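PDB 3IUP: putative NADPH:quinone oxidoreductase from Ralstonia eutropha, which binds NADPH and probably uses it to reduce quinones or related substrates. Local coordinates for residues A[30-35]-A[105-110]; A[34-39]-A[128-133]; A[54-59]-A[72-77]; A[168-173]-A[280-285]. All blocks are in the same frame, centred on the assembly; numbering follows the deposited sequence. Where two conformers were deposited one is given.

Contact 1: residues A[30-35]-A[105-110]; sequences PGPDEV and AGSSPA
Ser108 grips the carbonyl oxygen of Pro32 with two groups of one residue. The backbone Ser108 N gives a bond of 3.0 Å to Pro32 O, and the hydroxyl Ser108 OG gives a shorter one of 2.7 Å to Pro32 O. Both donors are tilted out of the carbonyl plane, the hydroxyl more so, by 32°. The Ser108 torsion (chi1 78°) sets OG between its own backbone N and carbonyl carbon, and this brings OG to the oxygen that Ser108 N already meets. Ser108 is also the N-cap of helix 109-112, where OG accepts from Ala111 N. A water molecule gives one hydrogen bond to Ser108 OG and another to Asp33 OD1, at 2.6 Å from the latter. The second backbone bond runs from Gly106 N to Glu34 O, 2.8 Å long and almost in line with the carbonyl.

The type I turn from Gly31 to Glu34 presents these carbonyls. It is closed by its own Glu34 N to Gly31 O bond. The backbones come close at Gly106, where Gly106 CA lies within 3.2 Å of Gly31 O as a CA-H...O contact. Packing is lighter farther out. Pro30 CG rests on Gly106 N at 3.8 Å, and the ring of Pro32 lies beside Ser107 OG. Val35 and Ala105 form an antiparallel non-hydrogen-bonded pair, with Val35 CG1 4.2 Å from Ala105 CB.

The contact joins the start of strand 34-43 to the exit of strand 98-105 in the GroES-like domain. Backbone carbonyls do most of the accepting, so the fit depends on the shape of the turn more than on charge.

Contact 2: residues A[34-39]-A[128-133]; sequences EVLIRI and SQYRCI
Strands 34-43 and 130-134 are antiparallel neighbours in a sheet of the GroES-like domain, and Ile37 and Arg131 form a hydrogen-bonded pair at the middle of this contact. Ile37 N reaches Arg131 O at 2.7 Å, nearly straight at 175°, and Arg131 N returns a bond to Ile37 O. Val35 and Ile133 repeat the exchange. Ile39 N bonds to Gln129 O from above the carbonyl plane.

Leu36, Arg38, Tyr130 and Cys132 share one face of the sheet. Arg38 has its CG anti to the backbone N (chi1 -175°), and its chain runs alongside the Tyr130 ring, with Arg38 CB 3.6 Å from Tyr130 CE1. The guanidinium stands nearly square to that ring, 87° apart. A water at the edge of both groups joins Arg38 NH1 to Tyr130 OH, while Arg38 NH2 forms a salt bridge with Glu40. Leu36 CD1 touches Cys132 CB at 3.9 Å.

The other face carries Val35, Ile37, Arg131 and Ile133. Ile37 CD1 meets Ile133 CG1 at 3.9 Å. Arg131 folds back at chi2 and chi3, which sets one guanidinium face against Ile133 CG2, toward the rim of the group. Its NH2 bonds to Gly124 O. Glu34 OE1 accepts from Gly31 N and lies 3.5 Å from Cys132 SG; a second water links Glu34 OE2 to Cys132 O.

Contact 3: residues A[54-59]-A[72-77]; sequences GAADMS and VTARVP
Bends at chi2 and chi3 of selenomethionine Met58 (-42° and -75°) turn its end back to Ala74 and Val72, although its CB starts away from them. The contact lies in the GroES-like domain. It sets the loop after helix 46-53 against strand 70-75, a member of a five-stranded antiparallel sheet. Met58 SE sits 4.0 Å from Ala74 CB. Its methyl Met58 CE goes on to Val72 CG1 at 3.8 Å, and the two side chains cross at about a right angle.

One hydrogen bond joins the segments. Asp57 N gives it to Arg75 O at 2.9 Å, nearly straight at 172°. The carboxylate of Asp57 serves its own loop instead. Asp57 OD1 accepts from Ser59 OG at 2.8 Å, met from above the carboxylate plane, and weakly from Ser59 N. The side chain of Arg75 leads away from the loop, and its NH2 bonds to Ser15 O.

Small side chains fill the other end. Ala56 CB lies 4.2 Å from both Ala74 CB and Val76 CG2, so it touches two residues of the second segment. Ala55 CB meets the other Val76 branch, and Ala80, Ser83 and Met84 of helix 78-84 also pack on Ala55. Thr60 OG1 ties the loop to the strand beside this contact, bonding to Asp57 O and Arg75 N. At the exit of the strand, Ala55 O comes within 3.3 Å of Pro77 CD.

Contact 4: residues A[168-173]-A[280-285]; sequences RLEGHS and HKQVYL. With ACT (acetate ion), chain I; ACT (acetate ion), chain H.
Glu170 and Tyr284 make the close part of this contact, their side chains coming from opposite directions. Tyr284 OH gives a hydrogen bond of 2.7 Å to Glu170 OE2, on the syn lone pair of that oxygen. The other oxygen, Glu170 OE1, lies at the edge of the tyrosine ring, 3.4 Å from Tyr284 CE2. The carboxylate and ring planes are turned 59° apart. Glu170 CA stays 9.1 Å from Gln282 CA, and the extended Glu170 chain (chi2 -176°) reaches across to the strand. One face of the Tyr284 ring carries Gln282 NE2, 3.5 Å above its plane. Trp309 meets the Tyr284 ring edge to face.

The helix 155-169 ends here in a Schellman motif, with Gly171 at positive phi. The strand 281-285 belongs to the parallel sheet of the NADPH-binding, Rossmann-like part of the chain.

Packing is looser toward His280. His172 CE1 lies 3.5 Å from His280 O, near the plane of the His172 ring. His172 NE2 only approaches Gln282 CB, at 4.1 Å, while ND1 bonds to Thr242 OG1. His280 NE2 gives an in-plane hydrogen bond of 2.8 Å to Gln282 OE1, which fixes how the amide is turned.

Arg168 is on the exposed side and does not touch the strand. One acetate is bonded by both NH1 and NH2 at the guanidinium edge; the other takes a weak bond from NH1. Both probably come from the crystallisation liquor.

Contacts 1 and 2 are one continuous region. They share Glu34 and Val35 on strand 34-43, their centres are 12 Å apart, and Pro30 CA packs on Cys132 SG at 3.7 Å. Contact 3 belongs to the same GroES-like domain but uses a separate set of beta strands. Its centre is 30 Å from that of contact 2 and 40 Å from that of contact 1. Along the chain it falls between the two segments of each. Contact 4 follows later, across the centre of the chain from contact 2, with centres 39 Å apart. Its nearest atoms are about 17 Å from contact 3. In contact 4 the Tyr284 side chain is about 8 Å from the bound NADPH, too far for direct contact.

Contact 1: residues A[30-35]-A[105-110]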
loop_
_atom_site.group_PDB
_atom_site.type_symbol
_atom_site.label_atom_id
_atom_site.label_comp_id
_atom_site.label_asym_id
_atom_site.label_seq_id
_atom_site.Cartn_x
_atom_site.Cartn_y
_atom_site.Cartn_z
ATOM N N PRO A 30 31.040 24.357 -22.442
ATOM C CA PRO A 30 31.112 23.040 -21.809
ATOM C C PRO A 30 32.525 22.646 -21.355
ATOM O O PRO A 30 33.473 22.919 -22.070
ATOM C CB PRO A 30 30.646 22.101 -22.919
ATOM C CG PRO A 30 30.847 22.833 -24.165
ATOM C CD PRO A 30 30.669 24.267 -23.857
ATOM N N GLY A 31 32.652 22.063 -20.168
ATOM C CA GLY A 31 33.906 21.409 -19.769
ATOM C C GLY A 31 34.167 20.181 -20.637
ATOM O O GLY A 31 33.324 19.800 -21.468
ATOM N N PRO A 32 35.315 19.513 -20.423
ATOM C CA PRO A 32 35.717 18.314 -21.166
ATOM C C PRO A 32 34.655 17.224 -21.370
ATOM O O PRO A 32 34.605 16.636 -22.453
ATOM C CB PRO A 32 36.856 17.771 -20.325
ATOM C CG PRO A 32 37.483 18.994 -19.745
ATOM C CD PRO A 32 36.402 19.994 -19.541
ATOM N N ASP A 33 33.838 16.934 -20.352
ATOM C CA ASP A 33 32.857 15.875 -20.450
ATOM C C ASP A 33 31.462 16.397 -20.737
ATOM O O ASP A 33 30.509 15.649 -20.645
ATOM C CB ASP A 33 32.851 15.035 -19.163
ATOM C CG ASP A 33 34.224 14.491 -18.842
ATOM O OD1 ASP A 33 34.887 13.991 -19.797
ATOM O OD2 ASP A 33 34.661 14.642 -17.671
ATOM N N GLU A 34 31.352 17.665 -21.125
ATOM C CA GLU A 34 30.030 18.285 -21.342
ATOM C C GLU A 34 29.768 18.673 -22.807
ATOM O O GLU A 34 30.690 18.833 -23.621
ATOM C CB GLU A 34 29.877 19.551 -20.487
ATOM C CG GLU A 34 29.812 19.320 -18.980
ATOM C CD GLU A 34 29.863 20.622 -18.182
ATOM O OE1 GLU A 34 30.595 21.586 -18.557
ATOM O OE2 GLU A 34 29.115 20.690 -17.179
ATOM N N VAL A 35 28.493 18.887 -23.096
ATOM C CA VAL A 35 28.072 19.444 -24.396
ATOM C C VAL A 35 27.070 20.557 -24.153
ATOM O O VAL A 35 26.410 20.578 -23.112
ATOM C CB VAL A 35 27.478 18.370 -25.322
ATOM C CG1 VAL A 35 28.571 17.270 -25.646
ATOM C CG2 VAL A 35 26.203 17.740 -24.721
ATOM N N ALA A 105 30.869 21.279 -27.968
ATOM C CA ALA A 105 31.288 20.052 -27.294
ATOM C C ALA A 105 32.627 20.273 -26.579
ATOM O O ALA A 105 33.541 20.921 -27.106
ATOM C CB ALA A 105 31.391 18.899 -28.292
ATOM N N GLY A 106 32.726 19.736 -25.365
ATOM C CA GLY A 106 33.967 19.761 -24.626
ATOM C C GLY A 106 34.971 18.865 -25.337
ATOM O O GLY A 106 34.627 18.138 -26.283
ATOM N N SER A 107 36.204 18.895 -24.857
ATOM C CA SER A 107 37.320 18.241 -25.547
ATOM C C SER A 107 37.347 16.705 -25.514
ATOM O O SER A 107 38.040 16.083 -26.338
ATOM C CB SER A 107 38.636 18.737 -24.935
ATOM O OG SER A 107 38.668 18.391 -23.558
ATOM N N SER A 108 36.649 16.087 -24.567
ATOM C CA SER A 108 36.737 14.633 -24.424
ATOM C C SER A 108 36.173 13.952 -25.674
ATOM O O SER A 108 35.259 14.471 -26.316
ATOM C CB SER A 108 36.005 14.147 -23.166
ATOM O OG SER A 108 34.615 14.113 -23.360
ATOM N N PRO A 109 36.733 12.796 -26.055
ATOM C CA PRO A 109 36.155 12.101 -27.202
ATOM C C PRO A 109 34.662 11.825 -27.068
ATOM O O PRO A 109 33.921 11.891 -28.048
ATOM C CB PRO A 109 36.950 10.780 -27.245
ATOM C CG PRO A 109 38.196 11.073 -26.582
ATOM C CD PRO A 109 37.934 12.107 -25.550
ATOM N N ALA A 110 34.220 11.505 -25.859
ATOM C CA ALA A 110 32.819 11.267 -25.611
ATOM C C ALA A 110 31.964 12.481 -26.000
ATOM O O ALA A 110 30.927 12.346 -26.647
ATOM C CB ALA A 110 32.594 10.901 -24.089
HETATM O O HOH W 1 33.690 12.120 -21.170
#

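Contact 2: residues A[34-39]-A[128-133]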
loop_
_atom_site.group_PDB
_atom_site.type_symbol
_atom_site.label_atom_id
_atom_site.label_comp_id
_atom_site.label_asym_id
_atom_site.label_seq_id
_atom_site.Cartn_x
_atom_site.Cartn_y
_atom_site.Cartn_z
ATOM N N GLU A 34 31.352 17.665 -21.125
ATOM C CA GLU A 34 30.030 18.285 -21.342
ATOM C C GLU A 34 29.768 18.673 -22.807
ATOM O O GLU A 34 30.690 18.833 -23.621
ATOM C CB GLU A 34 29.877 19.551 -20.487
ATOM C CG GLU A 34 29.812 19.320 -18.980
ATOM C CD GLU A 34 29.863 20.622 -18.182
ATOM O OE1 GLU A 34 30.595 21.586 -18.557
ATOM O OE2 GLU A 34 29.115 20.690 -17.179
ATOM N N VAL A 35 28.493 18.887 -23.096
ATOM C CA VAL A 35 28.072 19.444 -24.396
ATOM C C VAL A 35 27.070 20.557 -24.153
ATOM O O VAL A 35 26.410 20.578 -23.112
ATOM C CB VAL A 35 27.478 18.370 -25.322
ATOM C CG1 VAL A 35 28.571 17.270 -25.646
ATOM C CG2 VAL A 35 26.203 17.740 -24.721
ATOM N N LEU A 36 26.941 21.464 -25.112
ATOM C CA LEU A 36 25.956 22.507 -25.044
ATOM C C LEU A 36 24.907 22.182 -26.064
ATOM O O LEU A 36 25.225 22.047 -27.251
ATOM C CB LEU A 36 26.573 23.870 -25.361
ATOM C CG LEU A 36 25.643 25.068 -25.116
ATOM C CD1 LEU A 36 25.392 25.225 -23.615
ATOM C CD2 LEU A 36 26.263 26.328 -25.752
ATOM N N ILE A 37 23.651 22.064 -25.603
ATOM C CA ILE A 37 22.529 21.736 -26.468
ATOM C C ILE A 37 21.641 22.941 -26.684
ATOM O O ILE A 37 21.247 23.621 -25.717
ATOM C CB ILE A 37 21.676 20.608 -25.903
ATOM C CG1 ILE A 37 22.516 19.346 -25.655
ATOM C CG2 ILE A 37 20.487 20.340 -26.818
ATOM C CD1 ILE A 37 21.802 18.422 -24.670
ATOM N N ARG A 38 21.318 23.227 -27.944
ATOM C CA ARG A 38 20.279 24.210 -28.258
ATOM C C ARG A 38 18.949 23.447 -28.217
ATOM O O ARG A 38 18.682 22.642 -29.097
ATOM C CB ARG A 38 20.485 24.816 -29.660
ATOM C CG ARG A 38 19.472 25.942 -29.989
ATOM C CD ARG A 38 19.657 26.561 -31.352
ATOM N NE ARG A 38 19.390 25.566 -32.368
ATOM C CZ ARG A 38 20.270 25.125 -33.269
ATOM N NH1 ARG A 38 21.489 25.652 -33.352
ATOM N NH2 ARG A 38 19.903 24.202 -34.135
ATOM N N ILE A 39 18.118 23.716 -27.206
ATOM C CA ILE A 39 16.913 22.906 -26.992
ATOM C C ILE A 39 15.796 23.409 -27.922
ATOM O O ILE A 39 15.498 24.594 -27.960
ATOM C CB ILE A 39 16.473 22.920 -25.523
ATOM C CG1 ILE A 39 17.597 22.369 -24.632
ATOM C CG2 ILE A 39 15.188 22.080 -25.354
ATOM C CD1 ILE A 39 17.404 22.625 -23.144
ATOM N N SER A 128 14.586 26.055 -21.524
ATOM C CA SER A 128 15.819 26.889 -21.599
ATOM C C SER A 128 16.249 26.905 -23.028
ATOM O O SER A 128 16.153 25.892 -23.725
ATOM C CB SER A 128 16.988 26.293 -20.787
ATOM O OG SER A 128 16.623 26.096 -19.425
ATOM N N GLN A 129 16.765 28.031 -23.497
ATOM C CA GLN A 129 17.267 28.028 -24.862
ATOM C C GLN A 129 18.465 27.095 -25.054
ATOM O O GLN A 129 18.563 26.412 -26.095
ATOM C CB GLN A 129 17.653 29.433 -25.282
ATOM C CG GLN A 129 16.487 30.363 -25.484
ATOM C CD GLN A 129 16.914 31.716 -26.034
ATOM O OE1 GLN A 129 16.912 32.704 -25.327
ATOM N NE2 GLN A 129 17.283 31.750 -27.328
ATOM N N TYR A 130 19.362 27.083 -24.065
ATOM C CA TYR A 130 20.621 26.271 -24.142
ATOM C C TYR A 130 20.822 25.582 -22.850
ATOM O O TYR A 130 20.567 26.189 -21.801
ATOM C CB TYR A 130 21.844 27.177 -24.394
ATOM C CG TYR A 130 21.797 27.765 -25.756
ATOM C CD1 TYR A 130 22.292 27.055 -26.843
ATOM C CD2 TYR A 130 21.212 29.011 -25.973
ATOM C CE1 TYR A 130 22.207 27.585 -28.120
ATOM C CE2 TYR A 130 21.099 29.541 -27.240
ATOM C CZ TYR A 130 21.599 28.828 -28.306
ATOM O OH TYR A 130 21.508 29.325 -29.583
ATOM N N ARG A 131 21.283 24.320 -22.912
ATOM C CA ARG A 131 21.645 23.578 -21.691
ATOM C C ARG A 131 22.997 22.934 -21.873
ATOM O O ARG A 131 23.250 22.323 -22.919
ATOM C CB ARG A 131 20.566 22.541 -21.316
ATOM C CG ARG A 131 19.419 23.178 -20.544
ATOM C CD ARG A 131 19.768 23.396 -19.074
ATOM N NE ARG A 131 19.645 22.140 -18.341
ATOM C CZ ARG A 131 20.630 21.497 -17.715
ATOM N NH1 ARG A 131 21.870 22.002 -17.671
ATOM N NH2 ARG A 131 20.366 20.355 -17.093
ATOM N N CYS A 132 23.838 23.106 -20.862
ATOM C CA CYS A 132 25.162 22.522 -20.781
ATOM C C CYS A 132 25.073 21.320 -19.880
ATOM O O CYS A 132 24.772 21.445 -18.679
ATOM C CB CYS A 132 26.147 23.505 -20.206
ATOM S SG CYS A 132 27.823 22.855 -20.196
ATOM N N ILE A 133 25.197 20.149 -20.473
ATOM C CA ILE A 133 25.000 18.935 -19.710
ATOM C C ILE A 133 26.042 17.903 -20.036
ATOM O O ILE A 133 26.631 17.961 -21.085
ATOM C CB ILE A 133 23.608 18.360 -19.888
ATOM C CG1 ILE A 133 23.450 17.620 -21.180
ATOM C CG2 ILE A 133 22.521 19.449 -19.793
ATOM C CD1 ILE A 133 22.404 16.544 -20.998
HETATM O O HOH W 2 26.538 20.061 -16.752
HETATM O O HOH W 3 22.693 27.979 -31.886
#

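Contact 3: residues A[54-59]-A[72-77]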
loop_
_atom_site.group_PDB
_atom_site.type_symbol
_atom_site.label_atom_id
_atom_site.label_comp_id
_atom_site.label_asym_id
_atom_site.label_seq_id
_atom_site.Cartn_x
_atom_site.Cartn_y
_atom_site.Cartn_z
ATOM N N GLY A 54 3.788 24.830 -8.634
ATOM C CA GLY A 54 3.810 24.454 -7.223
ATOM C C GLY A 54 2.397 24.245 -6.689
ATOM O O GLY A 54 1.490 23.815 -7.413
ATOM N N ALA A 55 2.206 24.585 -5.419
ATOM C CA ALA A 55 0.881 24.540 -4.786
ATOM C C ALA A 55 0.122 25.824 -5.005
ATOM O O ALA A 55 -0.828 26.098 -4.261
ATOM C CB ALA A 55 1.039 24.255 -3.272
ATOM N N ALA A 56 0.487 26.641 -6.001
ATOM C CA ALA A 56 -0.222 27.885 -6.230
ATOM C C ALA A 56 -1.666 27.579 -6.636
ATOM O O ALA A 56 -1.957 26.570 -7.296
ATOM C CB ALA A 56 0.403 28.733 -7.277
ATOM N N ASP A 57 -2.558 28.462 -6.208
ATOM C CA ASP A 57 -3.957 28.390 -6.598
ATOM C C ASP A 57 -3.991 29.220 -7.896
ATOM O O ASP A 57 -3.958 30.409 -7.853
ATOM C CB ASP A 57 -4.792 29.015 -5.465
ATOM C CG ASP A 57 -6.262 29.058 -5.779
ATOM O OD1 ASP A 57 -6.599 28.684 -6.942
ATOM O OD2 ASP A 57 -7.035 29.470 -4.853
HETATM N N MSE A 58 -4.019 28.563 -9.051
HETATM C CA MSE A 58 -3.799 29.279 -10.338
HETATM C C MSE A 58 -5.032 30.083 -10.734
HETATM O O MSE A 58 -4.971 31.002 -11.599
HETATM C CB MSE A 58 -3.384 28.295 -11.468
HETATM C CG MSE A 58 -1.882 27.850 -11.474
HETATM SE SE MSE A 58 -0.593 29.248 -11.120
HETATM C CE MSE A 58 -0.369 30.388 -12.575
ATOM N N SER A 59 -6.145 29.803 -10.030
ATOM C CA SER A 59 -7.347 30.593 -10.187
ATOM C C SER A 59 -7.093 32.008 -9.697
ATOM O O SER A 59 -7.885 32.874 -9.976
ATOM C CB SER A 59 -8.536 29.942 -9.450
ATOM O OG SER A 59 -8.599 30.307 -8.071
ATOM N N VAL A 72 4.147 35.885 -14.521
ATOM C CA VAL A 72 2.905 35.468 -13.901
ATOM C C VAL A 72 3.145 35.390 -12.382
ATOM O O VAL A 72 4.138 34.800 -11.932
ATOM C CB VAL A 72 2.385 34.118 -14.437
ATOM C CG1 VAL A 72 1.075 33.687 -13.716
ATOM C CG2 VAL A 72 2.220 34.179 -15.963
ATOM N N THR A 73 2.232 36.004 -11.613
ATOM C CA THR A 73 2.191 35.841 -10.154
ATOM C C THR A 73 0.865 35.263 -9.670
ATOM O O THR A 73 -0.156 35.432 -10.309
ATOM C CB THR A 73 2.561 37.155 -9.444
ATOM O OG1 THR A 73 1.672 38.196 -9.842
ATOM C CG2 THR A 73 3.935 37.605 -9.862
ATOM N N ALA A 74 0.901 34.494 -8.591
ATOM C CA ALA A 74 -0.298 33.819 -8.063
ATOM C C ALA A 74 -0.038 33.589 -6.575
ATOM O O ALA A 74 1.124 33.726 -6.121
ATOM C CB ALA A 74 -0.543 32.493 -8.791
ATOM N N ARG A 75 -1.071 33.205 -5.818
ATOM C CA ARG A 75 -0.932 32.995 -4.391
ATOM C C ARG A 75 -0.940 31.525 -4.058
ATOM O O ARG A 75 -1.686 30.731 -4.664
ATOM C CB ARG A 75 -2.102 33.691 -3.657
ATOM C CG ARG A 75 -2.306 35.118 -4.062
ATOM C CD ARG A 75 -1.113 35.947 -3.657
ATOM N NE ARG A 75 -0.767 35.697 -2.252
ATOM C CZ ARG A 75 0.247 36.287 -1.633
ATOM N NH1 ARG A 75 1.003 37.167 -2.273
ATOM N NH2 ARG A 75 0.501 35.983 -0.377
ATOM N N VAL A 76 -0.085 31.143 -3.124
ATOM C CA VAL A 76 -0.092 29.825 -2.549
ATOM C C VAL A 76 -0.908 29.941 -1.251
ATOM O O VAL A 76 -0.686 30.855 -0.485
ATOM C CB VAL A 76 1.325 29.339 -2.255
ATOM C CG1 VAL A 76 1.317 27.913 -1.625
ATOM C CG2 VAL A 76 2.160 29.398 -3.553
ATOM N N PRO A 77 -1.863 29.031 -1.022
ATOM C CA PRO A 77 -2.604 29.138 0.227
ATOM C C PRO A 77 -1.801 28.686 1.458
ATOM O O PRO A 77 -1.049 27.698 1.364
ATOM C CB PRO A 77 -3.805 28.204 0.001
ATOM C CG PRO A 77 -3.444 27.279 -1.105
ATOM C CD PRO A 77 -2.264 27.877 -1.839
#

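Contact 4: residues A[168-173]-A[280-285]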
loop_
_atom_site.group_PDB
_atom_site.type_symbol
_atom_site.label_atom_id
_atom_site.label_comp_id
_atom_site.label_asym_id
_atom_site.label_seq_id
_atom_site.Cartn_x
_atom_site.Cartn_y
_atom_site.Cartn_z
ATOM N N ARG A 168 6.608 -7.931 -14.291
ATOM C CA ARG A 168 7.450 -9.122 -14.342
ATOM C C ARG A 168 8.297 -9.340 -13.100
ATOM O O ARG A 168 8.360 -10.450 -12.595
ATOM C CB ARG A 168 8.338 -9.060 -15.557
ATOM C CG ARG A 168 7.577 -9.289 -16.853
ATOM C CD ARG A 168 8.362 -8.909 -18.036
ATOM N NE ARG A 168 7.656 -9.335 -19.242
ATOM C CZ ARG A 168 7.831 -8.800 -20.439
ATOM N NH1 ARG A 168 8.726 -7.836 -20.637
ATOM N NH2 ARG A 168 7.114 -9.250 -21.452
ATOM N N LEU A 169 8.953 -8.294 -12.627
ATOM C CA LEU A 169 9.762 -8.387 -11.413
ATOM C C LEU A 169 8.974 -8.824 -10.197
ATOM O O LEU A 169 9.505 -9.521 -9.332
ATOM C CB LEU A 169 10.488 -7.076 -11.105
ATOM C CG LEU A 169 11.652 -6.773 -12.044
ATOM C CD1 LEU A 169 12.001 -5.302 -11.992
ATOM C CD2 LEU A 169 12.877 -7.674 -11.697
ATOM N N GLU A 170 7.732 -8.419 -10.100
ATOM C CA GLU A 170 6.953 -8.702 -8.888
ATOM C C GLU A 170 6.038 -9.912 -9.081
ATOM O O GLU A 170 5.188 -10.215 -8.259
ATOM C CB GLU A 170 6.214 -7.440 -8.447
ATOM C CG GLU A 170 7.203 -6.338 -8.156
ATOM C CD GLU A 170 6.583 -5.040 -7.614
ATOM O OE1 GLU A 170 5.356 -4.987 -7.409
ATOM O OE2 GLU A 170 7.374 -4.097 -7.401
ATOM N N GLY A 171 6.216 -10.615 -10.179
ATOM C CA GLY A 171 5.646 -11.940 -10.347
ATOM C C GLY A 171 4.242 -11.984 -10.914
ATOM O O GLY A 171 3.536 -12.968 -10.741
ATOM N N HIS A 172 3.846 -10.948 -11.617
ATOM C CA HIS A 172 2.507 -10.815 -12.203
ATOM C C HIS A 172 2.624 -11.139 -13.703
ATOM O O HIS A 172 3.685 -10.959 -14.313
ATOM C CB HIS A 172 2.044 -9.351 -12.039
ATOM C CG HIS A 172 1.984 -8.891 -10.616
ATOM N ND1 HIS A 172 0.903 -9.149 -9.790
ATOM C CD2 HIS A 172 2.863 -8.159 -9.881
ATOM C CE1 HIS A 172 1.146 -8.633 -8.589
ATOM N NE2 HIS A 172 2.328 -8.023 -8.620
ATOM N N SER A 173 1.525 -11.515 -14.327
ATOM C CA SER A 173 1.571 -11.882 -15.739
ATOM C C SER A 173 0.796 -10.899 -16.633
ATOM O O SER A 173 0.958 -10.920 -17.872
ATOM C CB SER A 173 1.016 -13.287 -15.909
ATOM O OG SER A 173 -0.275 -13.313 -15.325
ATOM N N HIS A 280 -1.261 -12.213 -4.325
ATOM C CA HIS A 280 -1.003 -10.807 -4.046
ATOM C C HIS A 280 -1.426 -9.901 -5.188
ATOM O O HIS A 280 -1.032 -10.120 -6.339
ATOM C CB HIS A 280 0.499 -10.566 -3.774
ATOM C CG HIS A 280 0.817 -9.126 -3.456
ATOM N ND1 HIS A 280 0.593 -8.572 -2.210
ATOM C CD2 HIS A 280 1.294 -8.125 -4.231
ATOM C CE1 HIS A 280 0.931 -7.292 -2.238
ATOM N NE2 HIS A 280 1.350 -6.993 -3.449
ATOM N N LYS A 281 -2.216 -8.887 -4.842
ATOM C CA LYS A 281 -2.722 -7.865 -5.735
ATOM C C LYS A 281 -2.053 -6.541 -5.371
ATOM O O LYS A 281 -2.011 -6.183 -4.169
ATOM C CB LYS A 281 -4.211 -7.683 -5.505
ATOM C CG LYS A 281 -5.039 -8.896 -5.857
ATOM C CD LYS A 281 -6.387 -8.970 -5.073
ATOM C CE LYS A 281 -6.225 -9.193 -3.566
ATOM N NZ LYS A 281 -5.835 -10.623 -3.356
ATOM N N GLN A 282 -1.522 -5.852 -6.365
ATOM C CA GLN A 282 -0.733 -4.647 -6.124
ATOM C C GLN A 282 -1.266 -3.458 -6.954
ATOM O O GLN A 282 -1.440 -3.607 -8.155
ATOM C CB GLN A 282 0.725 -4.894 -6.484
ATOM C CG GLN A 282 1.679 -3.718 -6.230
ATOM C CD GLN A 282 1.851 -3.376 -4.757
ATOM O OE1 GLN A 282 1.788 -4.230 -3.883
ATOM N NE2 GLN A 282 2.057 -2.088 -4.482
ATOM N N VAL A 283 -1.458 -2.305 -6.324
ATOM C CA VAL A 283 -1.795 -1.057 -7.053
ATOM C C VAL A 283 -0.728 -0.039 -6.776
ATOM O O VAL A 283 -0.498 0.284 -5.601
ATOM C CB VAL A 283 -3.154 -0.496 -6.672
ATOM C CG1 VAL A 283 -3.370 0.902 -7.402
ATOM C CG2 VAL A 283 -4.261 -1.483 -7.060
ATOM N N TYR A 284 -0.045 0.444 -7.805
ATOM C CA TYR A 284 0.889 1.555 -7.666
ATOM C C TYR A 284 0.187 2.851 -8.061
ATOM O O TYR A 284 -0.353 2.956 -9.167
ATOM C CB TYR A 284 2.101 1.305 -8.501
ATOM C CG TYR A 284 3.032 0.297 -7.887
ATOM C CD1 TYR A 284 3.691 0.591 -6.722
ATOM C CD2 TYR A 284 3.272 -0.958 -8.500
ATOM C CE1 TYR A 284 4.577 -0.310 -6.152
ATOM C CE2 TYR A 284 4.163 -1.867 -7.940
ATOM C CZ TYR A 284 4.795 -1.534 -6.760
ATOM O OH TYR A 284 5.680 -2.378 -6.132
ATOM N N LEU A 285 0.214 3.836 -7.162
ATOM C CA LEU A 285 -0.322 5.153 -7.463
ATOM C C LEU A 285 0.882 5.912 -8.034
ATOM O O LEU A 285 1.727 6.397 -7.286
ATOM C CB LEU A 285 -0.888 5.812 -6.236
ATOM C CG LEU A 285 -1.946 5.055 -5.453
ATOM C CD1 LEU A 285 -2.580 5.924 -4.324
ATOM C CD2 LEU A 285 -3.011 4.431 -6.340
HETATM C C ACT I . 9.103 -8.084 -24.259
HETATM O O ACT I . 8.327 -7.389 -23.544
HETATM O OXT ACT I . 8.865 -9.322 -24.276
HETATM C CH3 ACT I . 10.238 -7.483 -25.042
HETATM C C ACT H . 10.172 -4.852 -20.412
HETATM O O ACT H . 10.515 -5.154 -21.618
HETATM O OXT ACT H . 9.843 -5.770 -19.578
HETATM C CH3 ACT H . 10.200 -3.435 -19.951
#